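Local coordinates for PAP fimbrial major pilin protein (Escherichia coli, PDB 2UY6), which polymerizes into the thick right-handed helical rod of the P pilus, which enables Escherichia coli to colonize the epithelium of specific host organs, at residues P21-Q26 with L58-I63; S49-L54 with T134-K139; H89-D94 with G109-F114. The protein carries 2 engineered substitutions. All blocks are in the same frame, centred on the assembly; numbering follows the deposited sequence.

Interaction 1 (P21-Q26 with L58-I63)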
# COMPACT_ATOMS: atom_id res chain seq x y z
N PRO B 21 1.70 -1.82 1.39
CA PRO B 21 2.41 -3.08 1.58
C PRO B 21 2.89 -3.10 3.02
O PRO B 21 2.99 -2.05 3.66
CB PRO B 21 3.58 -2.99 0.61
CG PRO B 21 3.25 -1.82 -0.29
CD PRO B 21 2.51 -0.88 0.60
N CYS B 22 3.20 -4.28 3.55
CA CYS B 22 3.66 -4.36 4.92
C CYS B 22 5.10 -3.88 5.15
O CYS B 22 5.96 -3.96 4.28
CB CYS B 22 3.51 -5.79 5.45
SG CYS B 22 1.78 -6.29 5.73
N SER B 23 5.33 -3.36 6.35
CA SER B 23 6.63 -2.89 6.78
C SER B 23 6.99 -3.78 7.97
O SER B 23 6.10 -4.19 8.72
CB SER B 23 6.54 -1.43 7.22
OG SER B 23 7.80 -0.92 7.59
N ILE B 24 8.26 -4.13 8.15
CA ILE B 24 8.61 -4.98 9.29
C ILE B 24 9.59 -4.34 10.27
O ILE B 24 10.29 -3.37 9.95
CB ILE B 24 9.21 -6.37 8.86
CG1 ILE B 24 10.72 -6.30 8.71
CG2 ILE B 24 8.58 -6.84 7.57
CD1 ILE B 24 11.20 -5.40 7.62
N SER B 25 9.62 -4.86 11.49
CA SER B 25 10.53 -4.38 12.52
C SER B 25 10.68 -5.43 13.62
O SER B 25 9.87 -6.36 13.72
CB SER B 25 10.03 -3.06 13.11
OG SER B 25 8.75 -3.21 13.67
N GLN B 26 11.71 -5.28 14.44
CA GLN B 26 11.96 -6.23 15.50
C GLN B 26 12.31 -5.53 16.81
O GLN B 26 12.36 -4.29 16.86
CB GLN B 26 13.10 -7.16 15.09
CG GLN B 26 12.80 -7.93 13.83
CD GLN B 26 13.90 -8.91 13.46
OE1 GLN B 26 14.95 -8.52 12.96
NE2 GLN B 26 13.65 -10.19 13.71
N LEU B 58 4.68 -7.03 11.68
CA LEU B 58 4.13 -6.48 10.44
C LEU B 58 3.39 -5.19 10.79
O LEU B 58 2.40 -5.22 11.51
CB LEU B 58 3.16 -7.47 9.80
CG LEU B 58 3.79 -8.82 9.46
CD1 LEU B 58 2.76 -9.80 8.91
CD2 LEU B 58 4.89 -8.59 8.46
N VAL B 59 3.88 -4.06 10.29
CA VAL B 59 3.24 -2.78 10.57
C VAL B 59 2.85 -1.99 9.31
O VAL B 59 3.20 -2.36 8.19
CB VAL B 59 4.16 -1.89 11.44
CG1 VAL B 59 4.45 -2.59 12.74
CG2 VAL B 59 5.46 -1.58 10.70
N ASN B 60 2.13 -0.90 9.53
CA ASN B 60 1.67 -0.02 8.46
C ASN B 60 0.92 -0.72 7.34
O ASN B 60 0.94 -0.27 6.20
CB ASN B 60 2.84 0.77 7.87
CG ASN B 60 3.61 1.55 8.92
OD1 ASN B 60 3.04 1.99 9.92
ND2 ASN B 60 4.91 1.72 8.71
N CYS B 61 0.26 -1.83 7.65
CA CYS B 61 -0.50 -2.54 6.64
C CYS B 61 -1.69 -3.23 7.27
O CYS B 61 -1.85 -3.21 8.50
CB CYS B 61 0.38 -3.58 5.93
SG CYS B 61 1.05 -4.88 7.02
N ASP B 62 -2.54 -3.83 6.44
CA ASP B 62 -3.70 -4.56 6.92
C ASP B 62 -3.21 -5.98 7.03
O ASP B 62 -2.95 -6.63 6.02
CB ASP B 62 -4.86 -4.46 5.93
N ILE B 63 -3.07 -6.46 8.26
CA ILE B 63 -2.58 -7.81 8.51
C ILE B 63 -3.59 -8.90 8.17
O ILE B 63 -3.29 -10.09 8.30
CB ILE B 63 -2.15 -7.96 9.99
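Cys22 and Cys61 are joined through their SG atoms by a 2.0 Å disulfide whose torsion about the S-S bond is 90°. The two half-cystines reach it differently: at Cys22 the sulfur is anti to the carbonyl carbon (chi1 -71°), while at Cys61 it is tucked between the backbone N and the carbonyl carbon (chi1 61°). Next to the disulfide, Ser23 and Val59 form an antiparallel hydrogen-bonded pair. Val59 N gives a practically straight bond of 2.7 Å to Ser23 O, and Ser23 N returns one of 3.0 Å to Val59 O. Both donors are tilted somewhat out of their acceptor's carbonyl plane. Beside this pair Val59 CG2 lies against Ser23 CB at 3.6 Å. Ile24 and Leu58, the next, non-hydrogen-bonded pair, point to the opposite face from Ser23 and Val59; Ile24 CG2 meets Leu58 CD2 at 4.2 Å, and Leu58 CD2 also brushes Cys22 CB. This is the edge of the immunoglobulin-like pilin fold of fimbrial subunits: the short strand 23-25 borders the sheet within this chain, and the disulfide ties the residue just before it to Cys61, two residues beyond the end of strand 52-59. In the second shell, Tyr162 OH hydrogen-bonds to Cys22 N, and Phe66 packs on Cys22 and Leu58. The outer side of strand 23-25 is met by a chain of another protein, which shares backbone hydrogen bonds with Ile24 and supplies an acidic side chain to Ser23 OG.

Interaction 2 (S49-L54 with T134-K139)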
# COMPACT_ATOMS: atom_id res chain seq x y z
N SER B 49 22.27 -24.86 19.52
CA SER B 49 22.07 -23.69 20.37
C SER B 49 20.62 -23.64 20.84
O SER B 49 19.75 -24.32 20.30
CB SER B 49 22.38 -22.41 19.58
OG SER B 49 21.35 -22.15 18.63
N LYS B 50 20.35 -22.83 21.86
CA LYS B 50 18.97 -22.71 22.32
C LYS B 50 18.19 -22.06 21.21
O LYS B 50 18.67 -21.12 20.57
CB LYS B 50 18.87 -21.83 23.56
CG LYS B 50 17.43 -21.55 23.99
CD LYS B 50 17.38 -20.73 25.27
CE LYS B 50 15.98 -20.75 25.88
NZ LYS B 50 15.94 -20.14 27.25
N PRO B 51 16.98 -22.56 20.92
CA PRO B 51 16.24 -21.90 19.85
C PRO B 51 15.85 -20.48 20.26
O PRO B 51 15.23 -20.27 21.30
CB PRO B 51 15.05 -22.84 19.60
CG PRO B 51 15.02 -23.76 20.81
CD PRO B 51 16.45 -23.91 21.20
N MET B 52 16.26 -19.51 19.45
CA MET B 52 16.01 -18.09 19.71
C MET B 52 14.75 -17.59 19.02
O MET B 52 14.44 -17.98 17.90
CB MET B 52 17.18 -17.24 19.23
CG MET B 52 18.51 -17.63 19.82
SD MET B 52 18.49 -17.47 21.60
CE MET B 52 19.56 -18.83 22.06
N ASP B 53 14.04 -16.71 19.70
CA ASP B 53 12.83 -16.14 19.15
C ASP B 53 13.16 -15.16 18.03
O ASP B 53 13.87 -14.18 18.24
CB ASP B 53 12.04 -15.40 20.24
CG ASP B 53 11.40 -16.34 21.25
OD1 ASP B 53 10.63 -15.86 22.10
OD2 ASP B 53 11.67 -17.56 21.20
N LEU B 54 12.68 -15.45 16.84
CA LEU B 54 12.89 -14.57 15.71
C LEU B 54 11.49 -14.03 15.41
O LEU B 54 10.73 -14.66 14.68
CB LEU B 54 13.45 -15.35 14.53
CG LEU B 54 14.23 -14.53 13.50
CD1 LEU B 54 14.66 -15.42 12.35
CD2 LEU B 54 13.40 -13.40 12.98
N THR B 134 11.66 -19.46 15.28
CA THR B 134 12.74 -19.74 16.22
C THR B 134 13.94 -20.11 15.36
O THR B 134 13.79 -20.71 14.30
CB THR B 134 12.43 -20.90 17.19
OG1 THR B 134 11.70 -21.91 16.49
CG2 THR B 134 11.64 -20.40 18.38
N ALA B 135 15.12 -19.73 15.82
CA ALA B 135 16.32 -20.02 15.06
C ALA B 135 17.36 -20.67 15.95
O ALA B 135 17.57 -20.25 17.09
CB ALA B 135 16.87 -18.74 14.45
N VAL B 136 18.02 -21.69 15.41
CA VAL B 136 19.06 -22.41 16.13
C VAL B 136 20.33 -22.48 15.30
O VAL B 136 20.29 -22.57 14.08
CB VAL B 136 18.63 -23.87 16.46
CG1 VAL B 136 17.52 -23.88 17.50
CG2 VAL B 136 18.16 -24.55 15.19
N VAL B 137 21.47 -22.43 15.98
CA VAL B 137 22.76 -22.52 15.31
C VAL B 137 23.29 -23.95 15.52
O VAL B 137 23.16 -24.51 16.61
CB VAL B 137 23.77 -21.52 15.91
CG1 VAL B 137 25.14 -21.70 15.27
CG2 VAL B 137 23.26 -20.10 15.70
N LYS B 138 23.87 -24.53 14.48
CA LYS B 138 24.42 -25.88 14.60
C LYS B 138 25.52 -26.12 13.59
O LYS B 138 25.72 -25.32 12.67
CB LYS B 138 23.33 -26.93 14.45
CG LYS B 138 22.84 -27.16 13.04
CD LYS B 138 21.68 -28.13 13.04
CE LYS B 138 21.44 -28.70 11.67
NZ LYS B 138 22.62 -29.49 11.22
N LYS B 139 26.25 -27.23 13.76
CA LYS B 139 27.31 -27.57 12.84
C LYS B 139 26.66 -27.81 11.49
O LYS B 139 25.57 -28.37 11.41
CB LYS B 139 28.04 -28.84 13.30
CG LYS B 139 29.24 -29.20 12.43
CD LYS B 139 30.05 -30.36 13.00
CE LYS B 139 29.25 -31.65 12.99
NZ LYS B 139 30.06 -32.78 13.55
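Ser49 meets Val137 through two bonds, one from its backbone and one to its side chain. Ser49 N donates to Val137 O in the carbonyl plane at 3.1 Å, and Val137 N gives a straight bond of 2.7 Å to Ser49 OG (179° at the hydrogen). With chi1 at 73° the hydroxyl sits between backbone N and carbonyl carbon, where it takes the place a backbone carbonyl would fill in a regular ladder. The regular pairing starts at Met52, whose N bonds to Ala135 O at 2.8 Å; Ala135 N answers to Met52 O on a lone pair, also at 2.8 Å. Here the start of strand 52-59, and the loop leading into it, join the neighbouring strand 130-139 in the antiparallel sheet of the immunoglobulin-like pilin fold. Between the bonded pairs Pro51, lacking an N-H, contributes carbon contacts: its CB rests on Val136 CG1 at 3.4 Å, and its CA-H points to Ala135 O. Thr134 CA-H likewise reaches Met52 O. On its other edge the backbone of strand 130-139 pairs with strand 101-106, Thr134 with Gln106, Val136 with Val104 and Lys138 with Ala102. Farther on, Lys138 NZ bonds to Lys139 O and pairs with Glu92, whereas Lys139 NZ pairs with Glu44.

Interaction 3 (H89-D94 with G109-F114)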
# COMPACT_ATOMS: atom_id res chain seq x y z
N HIS B 89 21.23 -28.62 1.41
CA HIS B 89 20.38 -28.43 2.59
C HIS B 89 19.75 -27.03 2.60
O HIS B 89 20.19 -26.13 3.33
CB HIS B 89 21.20 -28.68 3.85
CG HIS B 89 21.82 -30.04 3.90
ND1 HIS B 89 21.13 -31.16 4.30
CD2 HIS B 89 23.06 -30.47 3.54
CE1 HIS B 89 21.91 -32.22 4.19
NE2 HIS B 89 23.08 -31.83 3.73
N SER B 90 18.70 -26.87 1.81
CA SER B 90 18.00 -25.60 1.68
C SER B 90 17.43 -25.08 2.99
O SER B 90 17.06 -23.91 3.09
CB SER B 90 16.88 -25.73 0.65
OG SER B 90 15.94 -26.69 1.06
N ASP B 91 17.35 -25.94 4.00
CA ASP B 91 16.81 -25.51 5.28
C ASP B 91 17.93 -25.11 6.23
O ASP B 91 17.70 -24.84 7.40
CB ASP B 91 15.97 -26.62 5.91
CG ASP B 91 16.79 -27.80 6.38
OD1 ASP B 91 17.79 -28.15 5.72
OD2 ASP B 91 16.43 -28.38 7.43
N GLU B 92 19.16 -25.07 5.71
CA GLU B 92 20.30 -24.66 6.52
C GLU B 92 20.90 -23.40 5.93
O GLU B 92 21.50 -23.43 4.86
CB GLU B 92 21.37 -25.76 6.57
CG GLU B 92 20.91 -27.09 7.16
CD GLU B 92 22.07 -27.98 7.58
OE1 GLU B 92 23.12 -27.98 6.90
OE2 GLU B 92 21.93 -28.70 8.60
N LEU B 93 20.73 -22.29 6.64
CA LEU B 93 21.26 -21.01 6.20
C LEU B 93 22.76 -20.92 6.50
O LEU B 93 23.15 -20.77 7.66
CB LEU B 93 20.51 -19.88 6.90
CG LEU B 93 20.99 -18.47 6.55
CD1 LEU B 93 20.66 -18.19 5.09
CD2 LEU B 93 20.33 -17.46 7.46
N ASP B 94 23.59 -20.99 5.46
CA ASP B 94 25.03 -20.92 5.63
C ASP B 94 25.41 -19.59 6.29
O ASP B 94 24.73 -18.58 6.11
CB ASP B 94 25.73 -21.05 4.28
CG ASP B 94 27.12 -21.68 4.39
OD1 ASP B 94 27.90 -21.25 5.27
OD2 ASP B 94 27.44 -22.60 3.60
N GLY B 109 5.72 -25.23 13.11
CA GLY B 109 5.73 -26.67 12.98
C GLY B 109 6.43 -27.08 11.69
O GLY B 109 6.59 -28.27 11.40
N LYS B 110 6.83 -26.09 10.91
CA LYS B 110 7.52 -26.35 9.65
C LYS B 110 8.84 -25.60 9.63
O LYS B 110 9.00 -24.57 10.27
CB LYS B 110 6.64 -25.92 8.47
N ASN B 111 9.79 -26.14 8.88
CA ASN B 111 11.10 -25.50 8.75
C ASN B 111 11.07 -24.55 7.57
O ASN B 111 10.35 -24.77 6.60
CB ASN B 111 12.18 -26.55 8.51
CG ASN B 111 12.72 -27.12 9.80
OD1 ASN B 111 13.13 -28.28 9.84
ND2 ASN B 111 12.76 -26.31 10.84
N VAL B 112 11.84 -23.48 7.67
CA VAL B 112 11.92 -22.52 6.58
C VAL B 112 13.01 -23.01 5.63
O VAL B 112 13.95 -23.68 6.04
CB VAL B 112 12.31 -21.12 7.10
CG1 VAL B 112 12.73 -20.23 5.94
CG2 VAL B 112 11.13 -20.51 7.83
N VAL B 113 12.87 -22.70 4.35
CA VAL B 113 13.87 -23.06 3.36
C VAL B 113 14.33 -21.75 2.74
O VAL B 113 13.53 -20.81 2.60
CB VAL B 113 13.28 -23.99 2.27
CG1 VAL B 113 13.10 -25.39 2.83
CG2 VAL B 113 11.95 -23.46 1.79
N PHE B 114 15.60 -21.67 2.37
CA PHE B 114 16.14 -20.44 1.80
C PHE B 114 16.54 -20.53 0.33
O PHE B 114 17.17 -19.61 -0.18
CB PHE B 114 17.35 -19.97 2.60
CG PHE B 114 17.10 -19.86 4.07
CD1 PHE B 114 17.16 -20.98 4.88
CD2 PHE B 114 16.80 -18.63 4.64
CE1 PHE B 114 16.93 -20.88 6.26
CE2 PHE B 114 16.56 -18.52 6.01
CZ PHE B 114 16.63 -19.64 6.82
O HOH W 1 15.44 -23.97 8.37
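The Leu93 side chain lies over one face of the Phe114 ring, the two side chains running at about a right angle, with Leu93 CB 3.9 Å from the Phe114 ring centroid and 17° off its normal. This CH-pi contact lies in the interior of the immunoglobulin-like pilin fold, where the type I turn from His89 to Glu92 leads into the short, weakly bonded strand 93-94 and the loop 109-114 folds against it. The leucine branches continue over the same ring: Leu93 CD1 comes to 3.9 Å from Phe114 CD2, and Leu93 CD2 lies near Phe114 CE2. Leu93 CG stands anti to the backbone N (chi1 179°), which carries both methyls along the ring instead of off it. Val112 CG1 lies over the rim of the opposite face, so the ring has an aliphatic group on each side. Ser90 O and Asp91 O line its edge near the ring plane. Phe81 and Ile85 of strand 77-86 and Ala156 of strand 153-162 also pack on Phe114. Next to the ring, Ser90 OG lies 3.6 Å from Val113 CG1. The backbones are tied directly by Phe114 N, which donates to Ser90 O at 2.8 Å. A water molecule bridges the two segments, its O 2.6 Å from Asp91 O and 2.8 Å from Val112 O.

Overall arrangement
Interactions 1 and 2 both use strand 52-59, at its two ends: 21-26 borders it on one side and 134-139 on the other, and Gln26 packs on Leu54 where the contacts meet. Interaction 3 is nested in the loop closed by interaction 2, and the Lys138-Glu92 salt bridge links them. Cys22, Ser23, Ile24 and Leu58 of interaction 1 are buried, as are Leu93 and Phe114 of interaction 3, whereas interaction 2 includes the exposed Pro51 and Asp53. Backbone ladders dominate interactions 1 and 2, the first reinforced by a covalent bond, the second extended by a serine hydroxyl that accepts a backbone N-H. Interaction 3 relies instead on an aromatic ring.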